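PDB 5FR8: probable TonB-dependent siderophore receptor PirA from Acinetobacter baumannii, which probably binds iron-chelating siderophores, possibly ferric enterobactin, at the outer membrane and takes part in the first step of iron uptake. Local coordinates for residues Phe172-Pro177 with Ser184-Gly189; Gly682-Tyr687 with Ser694-Val699; Leu702-Ile707 with Pro721-Tyr726. One frame throughout, in Å; residues are numbered along the deposited sequence.

Contact 1: Phe172-Pro177 with Ser184-Gly189; sequences FYTSQP and SSNRVG
The guanidinium of Arg187 lies flat on the ring of Tyr173. The two residues face each other on an antiparallel beta hairpin of the TonB-dependent receptor barrel. The centres of the Arg187 guanidinium and Tyr173 ring are 4.4 Å apart, and the planes differ by 20°. The overlap is offset: Arg187 NH2 sits over one ring face, 3.3 Å from Tyr173 CG. Tyr173 CB lies over one face of the guanidinium, toward its rim. The arginine chain runs straight through CG and then bends (chi3 -87°), which turns its head over the ring.

The backbone pairs the same two residues, with Arg187 N to Tyr173 O at 2.9 Å. Ser175 and Ser185 form the next hydrogen-bonded pair. On the other face of the hairpin, Phe172 and Val188 lie side by side on the surface. Val188 CG2 stands over the Phe172 ring as a CH-pi contact, 4.0 Å from its centroid.

Plug residues position the arginine. NH1 makes a salt bridge to Glu130, while NE and NH2 bond to the carbonyls of Arg55 and Val54. All three nitrogens are thus engaged, which fixes the plane of the group and ties the barrel wall to the plug.

Thr174 shares the face of Phe172. Thr174 OG1 donates to Asn186 OD1 at 2.6 Å. Thr174 OG1 also accepts from Gln176 NE2 at 3.2 Å, in the plane of the Gln176 amide.

Contact 2: Gly682-Tyr687 with Ser694-Val699; sequences GINVGY and STRVGV
Arg696 reaches across to Asn684 and Gly686 in a beta hairpin of the barrel wall. The side chains of Arg696 and Asn684 cross at about a right angle, and their guanidinium and amide planes are 70° apart. The touch is therefore not a stack. Asn684 CB meets the edge of the guanidinium, close to its plane, 3.2 Å from Arg696 NH1. Gly686 lies against one face of the same group, with Gly686 CA 3.7 Å from Arg696 NH1. Gly686 has no side chain, so the flat head rests directly on the backbone. The arginine leaves its strand with CG opposite the backbone N (chi1 -176°) and bends later (chi3 -69°), which carries the head over Gly686.

Gly698 faces Asn684 as a non-hydrogen-bonded pair, and the two CA atoms of Asn684 and Gly698 are 4.0 Å apart. Next to it, Val685 and Val697 form a hydrogen-bonded pair. Val685 N to Val697 O measures 2.8 Å, and the return bond from Val697 N to Val685 O is 3.1 Å.

Ile683, Val685, Val697 and Val699 lie on the face away from Asn684. Here Ile683 CG1 touches Val699 CG1 at 3.9 Å. The side chain of Ile683 is about 9 Å from a bound C8E detergent molecule, consistent with a lipid-facing surface.

Arg696 NH2 forms a salt bridge to Asp636, and the side chain also touches Pro53 of the plug. Strand 635-648 pairs with strand 674-687, and strand 724-731 pairs with strand 693-700, so the hairpin has a neighbour on each flank.

Contact 3: Leu702-Ile707 with Pro721-Tyr726; sequences LFDKQI and PGRAYY
The carbonyl oxygen of Leu702 is gripped side-on by two nitrogens of Arg723. Arg723 NE lies 3.0 Å from Leu702 O, and Arg723 NH2 lies 3.3 Å from the same atom. Both donors approach from the same face of the carbonyl plane. The arginine chain is extended up to a bend (chi3 -83°), which turns the NE and NH2 side of the head to this oxygen. One face of the guanidinium is covered by Asp704 CB, 3.8 Å from Arg723 CZ.

The Asp704 carboxylate binds the backbone instead. Asp704 OD1 accepts from Arg723 N at 2.9 Å, with an N-H...O angle of 151°. The donor comes on the anti side, tilted 25° out of the carboxylate plane. Asp704 and Arg723 therefore meet twice, through a carboxylate-to-backbone bond and through the methylene over the guanidinium. Further along, Gln706 CG packs 3.8 Å from Gly722 N.

Outside the two segments, Arg723 NH1 makes a salt bridge to Glu178. Glu182 accepts from both Gln706 NE2 and Gly722 N. Asn701 ND2 bonds to the carbonyls of Lys705 and Pro721, adding another link between the segments.

Residues 721-726 belong to the predicted TonB C-terminal box. The contact folds the long loop between strands 693-700 and 724-731 back onto the start of the last barrel strand. That strand, 724-731, then runs between strands 693-700 and 167-177.

In the fold
The three contacts meet at the seam where the barrel closes. Strand 724-731, which begins in contact 3, lies between the strands of the other two contacts. On one flank, contact 1 joins it through a probable hydrogen bond from Gln176 N to Tyr725 O, 2.7 Å. On the other, contact 2 joins it through a probable bond from Tyr726 N to Gly698 O, 2.9 Å. Contacts 1 and 2 do not touch: their centres are 14 Å apart and their nearest atoms about 7 Å. Each sends an arginine toward the plug side of the wall. Bound detergent comes to about 5 Å from the Phe703 side chain of contact 3.

Contact 1: Phe172-Pro177 with Ser184-Gly189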
loop_
_atom_site.group_PDB
_atom_site.type_symbol
_atom_site.label_atom_id
_atom_site.label_comp_id
_atom_site.label_asym_id
_atom_site.label_seq_id
_atom_site.Cartn_x
_atom_site.Cartn_y
_atom_site.Cartn_z
ATOM N N PHE A 172 -20.297 15.918 -3.315
ATOM C CA PHE A 172 -20.625 14.992 -4.394
ATOM C C PHE A 172 -19.458 15.008 -5.342
ATOM O O PHE A 172 -18.656 15.948 -5.347
ATOM C CB PHE A 172 -21.876 15.432 -5.166
ATOM C CG PHE A 172 -23.153 15.416 -4.348
ATOM C CD1 PHE A 172 -23.385 16.371 -3.369
ATOM C CD2 PHE A 172 -24.129 14.464 -4.574
ATOM C CE1 PHE A 172 -24.551 16.361 -2.616
ATOM C CE2 PHE A 172 -25.297 14.452 -3.831
ATOM C CZ PHE A 172 -25.508 15.400 -2.850
ATOM N N TYR A 173 -19.353 13.977 -6.154
ATOM C CA TYR A 173 -18.331 13.947 -7.185
ATOM C C TYR A 173 -18.741 12.992 -8.276
ATOM O O TYR A 173 -19.383 11.978 -8.021
ATOM C CB TYR A 173 -16.978 13.507 -6.613
ATOM C CG TYR A 173 -15.936 13.181 -7.680
ATOM C CD1 TYR A 173 -15.976 11.976 -8.380
ATOM C CD2 TYR A 173 -14.924 14.077 -7.975
ATOM C CE1 TYR A 173 -15.037 11.675 -9.344
ATOM C CE2 TYR A 173 -13.981 13.789 -8.931
ATOM C CZ TYR A 173 -14.039 12.585 -9.615
ATOM O OH TYR A 173 -13.095 12.299 -10.579
ATOM N N THR A 174 -18.354 13.306 -9.499
ATOM C CA THR A 174 -18.603 12.398 -10.601
ATOM C C THR A 174 -17.477 12.508 -11.590
ATOM O O THR A 174 -16.922 13.581 -11.771
ATOM C CB THR A 174 -19.956 12.713 -11.262
ATOM O OG1 THR A 174 -20.205 11.776 -12.312
ATOM C CG2 THR A 174 -19.976 14.139 -11.789
ATOM N N SER A 175 -17.121 11.397 -12.209
ATOM C CA SER A 175 -16.153 11.412 -13.304
ATOM C C SER A 175 -16.780 10.748 -14.517
ATOM O O SER A 175 -17.458 9.732 -14.378
ATOM C CB SER A 175 -14.877 10.663 -12.915
ATOM O OG SER A 175 -14.290 10.021 -14.041
ATOM N N GLN A 176 -16.525 11.303 -15.697
ATOM C CA GLN A 176 -17.232 10.905 -16.907
ATOM C C GLN A 176 -16.304 10.738 -18.123
ATOM O O GLN A 176 -16.062 11.691 -18.880
ATOM C CB GLN A 176 -18.298 11.948 -17.212
ATOM C CG GLN A 176 -19.446 11.954 -16.221
ATOM C CD GLN A 176 -20.173 10.625 -16.199
ATOM O OE1 GLN A 176 -20.196 9.904 -17.191
ATOM N NE2 GLN A 176 -20.754 10.286 -15.056
ATOM N N PRO A 177 -15.785 9.523 -18.314
ATOM C CA PRO A 177 -14.784 9.274 -19.339
ATOM C C PRO A 177 -15.378 9.416 -20.721
ATOM O O PRO A 177 -16.487 8.946 -20.938
ATOM C CB PRO A 177 -14.367 7.818 -19.098
ATOM C CG PRO A 177 -14.788 7.509 -17.719
ATOM C CD PRO A 177 -16.017 8.341 -17.475
ATOM N N SER A 184 -17.419 5.195 -15.490
ATOM C CA SER A 184 -17.650 6.458 -14.815
ATOM C C SER A 184 -17.768 6.164 -13.339
ATOM O O SER A 184 -17.876 5.005 -12.942
ATOM C CB SER A 184 -18.892 7.169 -15.356
ATOM O OG SER A 184 -19.763 6.263 -16.007
ATOM N N SER A 185 -17.706 7.204 -12.519
ATOM C CA SER A 185 -17.585 7.027 -11.059
ATOM C C SER A 185 -18.426 8.087 -10.348
ATOM O O SER A 185 -18.586 9.207 -10.871
ATOM C CB SER A 185 -16.104 7.112 -10.624
ATOM O OG SER A 185 -15.943 7.194 -9.213
ATOM N N ASN A 186 -18.949 7.736 -9.164
ATOM C CA ASN A 186 -19.821 8.640 -8.402
ATOM C C ASN A 186 -19.740 8.513 -6.888
ATOM O O ASN A 186 -19.862 7.424 -6.342
ATOM C CB ASN A 186 -21.252 8.436 -8.841
ATOM C CG ASN A 186 -21.460 8.831 -10.283
ATOM O OD1 ASN A 186 -21.249 9.991 -10.667
ATOM N ND2 ASN A 186 -21.846 7.859 -11.104
ATOM N N ARG A 187 -19.575 9.653 -6.223
ATOM C CA ARG A 187 -19.488 9.708 -4.784
ATOM C C ARG A 187 -20.478 10.651 -4.186
ATOM O O ARG A 187 -20.897 11.607 -4.825
ATOM C CB ARG A 187 -18.128 10.217 -4.368
ATOM C CG ARG A 187 -17.028 9.234 -4.622
ATOM C CD ARG A 187 -15.777 9.612 -3.862
ATOM N NE ARG A 187 -14.913 10.549 -4.586
ATOM C CZ ARG A 187 -14.923 11.864 -4.405
ATOM N NH1 ARG A 187 -15.776 12.426 -3.558
ATOM N NH2 ARG A 187 -14.073 12.625 -5.074
ATOM N N VAL A 188 -20.826 10.374 -2.935
ATOM C CA VAL A 188 -21.528 11.301 -2.075
ATOM C C VAL A 188 -21.088 10.918 -0.683
ATOM O O VAL A 188 -20.823 9.745 -0.407
ATOM C CB VAL A 188 -23.079 11.199 -2.182
ATOM C CG1 VAL A 188 -23.594 9.787 -1.895
ATOM C CG2 VAL A 188 -23.748 12.200 -1.244
ATOM N N GLY A 189 -21.016 11.894 0.201
ATOM C CA GLY A 189 -20.464 11.650 1.509
ATOM C C GLY A 189 -20.623 12.868 2.370
ATOM O O GLY A 189 -20.800 13.972 1.872
#

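Contact 2: Gly682-Tyr687 with Ser694-Val699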
loop_
_atom_site.group_PDB
_atom_site.type_symbol
_atom_site.label_atom_id
_atom_site.label_comp_id
_atom_site.label_asym_id
_atom_site.label_seq_id
_atom_site.Cartn_x
_atom_site.Cartn_y
_atom_site.Cartn_z
ATOM N N GLY A 682 -3.959 17.913 -16.594
ATOM C CA GLY A 682 -5.356 18.246 -16.280
ATOM C C GLY A 682 -5.557 19.703 -15.914
ATOM O O GLY A 682 -4.628 20.351 -15.445
ATOM N N ILE A 683 -6.767 20.222 -16.135
ATOM C CA ILE A 683 -7.158 21.548 -15.622
ATOM C C ILE A 683 -8.454 21.506 -14.831
ATOM O O ILE A 683 -9.274 20.605 -14.996
ATOM C CB ILE A 683 -7.370 22.600 -16.731
ATOM C CG1 ILE A 683 -8.349 22.093 -17.792
ATOM C CG2 ILE A 683 -6.040 23.016 -17.353
ATOM C CD1 ILE A 683 -8.878 23.201 -18.684
ATOM N N ASN A 684 -8.603 22.489 -13.951
ATOM C CA ASN A 684 -9.847 22.755 -13.251
ATOM C C ASN A 684 -10.154 24.201 -13.419
ATOM O O ASN A 684 -9.240 25.017 -13.528
ATOM C CB ASN A 684 -9.692 22.587 -11.742
ATOM C CG ASN A 684 -9.325 21.191 -11.344
ATOM O OD1 ASN A 684 -9.893 20.232 -11.829
ATOM N ND2 ASN A 684 -8.385 21.071 -10.440
ATOM N N VAL A 685 -11.432 24.535 -13.405
ATOM C CA VAL A 685 -11.823 25.866 -12.970
ATOM C C VAL A 685 -12.690 25.648 -11.729
ATOM O O VAL A 685 -13.568 24.782 -11.708
ATOM C CB VAL A 685 -12.498 26.703 -14.085
ATOM C CG1 VAL A 685 -13.657 25.954 -14.714
ATOM C CG2 VAL A 685 -12.950 28.037 -13.517
ATOM N N GLY A 686 -12.393 26.399 -10.676
ATOM C CA GLY A 686 -12.937 26.119 -9.363
ATOM C C GLY A 686 -13.635 27.333 -8.834
ATOM O O GLY A 686 -13.001 28.218 -8.282
ATOM N N TYR A 687 -14.953 27.359 -8.987
ATOM C CA TYR A 687 -15.767 28.482 -8.542
ATOM C C TYR A 687 -16.455 28.248 -7.208
ATOM O O TYR A 687 -17.210 27.296 -7.031
ATOM C CB TYR A 687 -16.842 28.778 -9.577
ATOM C CG TYR A 687 -17.526 30.120 -9.389
ATOM C CD1 TYR A 687 -16.795 31.314 -9.441
ATOM C CD2 TYR A 687 -18.898 30.199 -9.181
ATOM C CE1 TYR A 687 -17.411 32.536 -9.286
ATOM C CE2 TYR A 687 -19.519 31.425 -9.029
ATOM C CZ TYR A 687 -18.767 32.585 -9.085
ATOM O OH TYR A 687 -19.374 33.801 -8.931
ATOM N N SER A 694 -19.438 25.374 -2.724
ATOM C CA SER A 694 -18.289 25.310 -3.598
ATOM C C SER A 694 -18.654 24.436 -4.770
ATOM O O SER A 694 -19.686 23.768 -4.753
ATOM C CB SER A 694 -17.102 24.697 -2.870
ATOM O OG SER A 694 -16.528 25.656 -2.010
ATOM N N THR A 695 -17.813 24.467 -5.798
ATOM C CA THR A 695 -17.943 23.583 -6.946
ATOM C C THR A 695 -16.661 23.671 -7.750
ATOM O O THR A 695 -15.958 24.675 -7.691
ATOM C CB THR A 695 -19.145 23.936 -7.850
ATOM O OG1 THR A 695 -19.140 23.074 -8.989
ATOM C CG2 THR A 695 -19.095 25.392 -8.311
ATOM N N ARG A 696 -16.366 22.605 -8.482
ATOM C CA ARG A 696 -15.126 22.491 -9.236
ATOM C C ARG A 696 -15.358 21.602 -10.442
ATOM O O ARG A 696 -15.726 20.444 -10.289
ATOM C CB ARG A 696 -14.007 21.896 -8.373
ATOM C CG ARG A 696 -12.664 21.857 -9.086
ATOM C CD ARG A 696 -11.480 21.650 -8.151
ATOM N NE ARG A 696 -11.220 22.803 -7.281
ATOM C CZ ARG A 696 -10.522 23.892 -7.623
ATOM N NH1 ARG A 696 -9.982 23.999 -8.836
ATOM N NH2 ARG A 696 -10.355 24.880 -6.746
ATOM N N VAL A 697 -15.156 22.148 -11.636
ATOM C CA VAL A 697 -15.294 21.374 -12.855
ATOM C C VAL A 697 -13.928 21.306 -13.521
ATOM O O VAL A 697 -13.164 22.280 -13.495
ATOM C CB VAL A 697 -16.343 21.994 -13.811
ATOM C CG1 VAL A 697 -16.570 21.104 -15.021
ATOM C CG2 VAL A 697 -17.662 22.214 -13.085
ATOM N N GLY A 698 -13.620 20.159 -14.119
ATOM C CA GLY A 698 -12.329 19.966 -14.752
ATOM C C GLY A 698 -12.260 18.760 -15.678
ATOM O O GLY A 698 -13.227 18.007 -15.833
ATOM N N VAL A 699 -11.108 18.597 -16.316
ATOM C CA VAL A 699 -10.862 17.444 -17.158
ATOM C C VAL A 699 -9.456 16.886 -16.868
ATOM O O VAL A 699 -8.533 17.633 -16.509
ATOM C CB VAL A 699 -11.044 17.799 -18.648
ATOM C CG1 VAL A 699 -10.004 18.824 -19.103
ATOM C CG2 VAL A 699 -11.009 16.545 -19.513
#

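Contact 3: Leu702-Ile707 with Pro721-Tyr726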
loop_
_atom_site.group_PDB
_atom_site.type_symbol
_atom_site.label_atom_id
_atom_site.label_comp_id
_atom_site.label_asym_id
_atom_site.label_seq_id
_atom_site.Cartn_x
_atom_site.Cartn_y
_atom_site.Cartn_z
ATOM N N LEU A 702 -6.078 15.559 -20.364
ATOM C CA LEU A 702 -6.467 16.546 -21.372
ATOM C C LEU A 702 -6.057 16.179 -22.796
ATOM O O LEU A 702 -6.821 16.451 -23.722
ATOM C CB LEU A 702 -5.872 17.907 -21.006
ATOM C CG LEU A 702 -6.335 19.133 -21.775
ATOM C CD1 LEU A 702 -7.791 19.053 -22.188
ATOM C CD2 LEU A 702 -6.102 20.340 -20.899
ATOM N N PHE A 703 -4.903 15.533 -22.979
ATOM C CA PHE A 703 -4.446 15.147 -24.348
ATOM C C PHE A 703 -4.934 13.733 -24.791
ATOM O O PHE A 703 -4.438 13.186 -25.767
ATOM C CB PHE A 703 -2.892 15.195 -24.459
ATOM C CG PHE A 703 -2.289 16.581 -24.636
ATOM C CD1 PHE A 703 -2.756 17.679 -23.921
ATOM C CD2 PHE A 703 -1.183 16.764 -25.495
ATOM C CE1 PHE A 703 -2.179 18.930 -24.089
ATOM C CE2 PHE A 703 -0.589 18.018 -25.665
ATOM C CZ PHE A 703 -1.095 19.102 -24.964
ATOM N N ASP A 704 -5.865 13.126 -24.055
ATOM C CA ASP A 704 -6.264 11.707 -24.252
ATOM C C ASP A 704 -5.092 10.720 -24.493
ATOM O O ASP A 704 -5.182 9.842 -25.369
ATOM C CB ASP A 704 -7.304 11.567 -25.366
ATOM C CG ASP A 704 -8.022 10.202 -25.349
ATOM O OD1 ASP A 704 -8.266 9.670 -24.254
ATOM O OD2 ASP A 704 -8.351 9.655 -26.440
ATOM N N LYS A 705 -4.014 10.845 -23.703
ATOM C CA LYS A 705 -2.933 9.866 -23.731
ATOM C C LYS A 705 -3.488 8.630 -23.053
ATOM O O LYS A 705 -3.557 8.560 -21.842
ATOM C CB LYS A 705 -1.711 10.360 -22.963
ATOM C CG LYS A 705 -0.366 9.987 -23.586
ATOM C CD LYS A 705 -0.233 8.523 -24.005
ATOM C CE LYS A 705 1.024 8.344 -24.862
ATOM N NZ LYS A 705 1.063 7.072 -25.640
ATOM N N GLN A 706 -3.900 7.657 -23.845
ATOM C CA GLN A 706 -4.554 6.483 -23.307
ATOM C C GLN A 706 -3.835 5.195 -23.641
ATOM O O GLN A 706 -3.758 4.799 -24.797
ATOM C CB GLN A 706 -5.969 6.361 -23.845
ATOM C CG GLN A 706 -6.660 5.139 -23.277
ATOM C CD GLN A 706 -7.900 4.767 -24.015
ATOM O OE1 GLN A 706 -7.909 4.759 -25.261
ATOM N NE2 GLN A 706 -8.957 4.419 -23.274
ATOM N N ILE A 707 -3.357 4.505 -22.615
ATOM C CA ILE A 707 -2.710 3.221 -22.836
ATOM C C ILE A 707 -3.586 2.062 -22.357
ATOM O O ILE A 707 -4.134 2.115 -21.249
ATOM C CB ILE A 707 -1.357 3.144 -22.130
ATOM C CG1 ILE A 707 -0.501 4.361 -22.450
ATOM C CG2 ILE A 707 -0.629 1.888 -22.557
ATOM C CD1 ILE A 707 0.535 4.657 -21.369
ATOM N N PRO A 721 -5.995 5.531 -17.940
ATOM C CA PRO A 721 -7.315 5.916 -18.455
ATOM C C PRO A 721 -7.222 7.111 -19.357
ATOM O O PRO A 721 -6.415 8.000 -19.114
ATOM C CB PRO A 721 -8.129 6.248 -17.204
ATOM C CG PRO A 721 -7.116 6.458 -16.112
ATOM C CD PRO A 721 -5.890 5.668 -16.478
ATOM N N GLY A 722 -8.064 7.123 -20.374
ATOM C CA GLY A 722 -8.128 8.225 -21.294
ATOM C C GLY A 722 -8.726 9.483 -20.728
ATOM O O GLY A 722 -8.781 9.659 -19.535
ATOM N N ARG A 723 -9.203 10.350 -21.609
ATOM C CA ARG A 723 -9.728 11.655 -21.222
ATOM C C ARG A 723 -11.041 11.489 -20.442
ATOM O O ARG A 723 -11.897 10.676 -20.801
ATOM C CB ARG A 723 -9.922 12.560 -22.459
ATOM C CG ARG A 723 -10.058 14.039 -22.122
ATOM C CD ARG A 723 -10.591 14.862 -23.286
ATOM N NE ARG A 723 -9.557 15.243 -24.252
ATOM C CZ ARG A 723 -9.435 14.751 -25.484
ATOM N NH1 ARG A 723 -10.275 13.835 -25.957
ATOM N NH2 ARG A 723 -8.457 15.187 -26.256
ATOM N N ALA A 724 -11.171 12.250 -19.358
ATOM C CA ALA A 724 -12.337 12.157 -18.487
ATOM C C ALA A 724 -12.699 13.532 -17.947
ATOM O O ALA A 724 -11.836 14.264 -17.467
ATOM C CB ALA A 724 -12.067 11.199 -17.341
ATOM N N TYR A 725 -13.980 13.877 -18.053
ATOM C CA TYR A 725 -14.482 15.119 -17.507
ATOM C C TYR A 725 -15.113 14.813 -16.167
ATOM O O TYR A 725 -15.932 13.897 -16.042
ATOM C CB TYR A 725 -15.505 15.762 -18.442
ATOM C CG TYR A 725 -15.081 15.804 -19.900
ATOM C CD1 TYR A 725 -14.308 16.845 -20.397
ATOM C CD2 TYR A 725 -15.469 14.798 -20.780
ATOM C CE1 TYR A 725 -13.930 16.878 -21.726
ATOM C CE2 TYR A 725 -15.101 14.822 -22.106
ATOM C CZ TYR A 725 -14.331 15.860 -22.579
ATOM O OH TYR A 725 -13.964 15.868 -23.903
ATOM N N TYR A 726 -14.728 15.589 -15.165
ATOM C CA TYR A 726 -15.181 15.355 -13.818
ATOM C C TYR A 726 -15.635 16.668 -13.157
ATOM O O TYR A 726 -15.311 17.761 -13.651
ATOM C CB TYR A 726 -14.060 14.683 -13.036
ATOM C CG TYR A 726 -12.854 15.563 -12.807
ATOM C CD1 TYR A 726 -12.776 16.381 -11.684
ATOM C CD2 TYR A 726 -11.796 15.582 -13.698
ATOM C CE1 TYR A 726 -11.676 17.190 -11.449
ATOM C CE2 TYR A 726 -10.696 16.402 -13.482
ATOM C CZ TYR A 726 -10.643 17.199 -12.352
ATOM O OH TYR A 726 -9.551 18.001 -12.098
#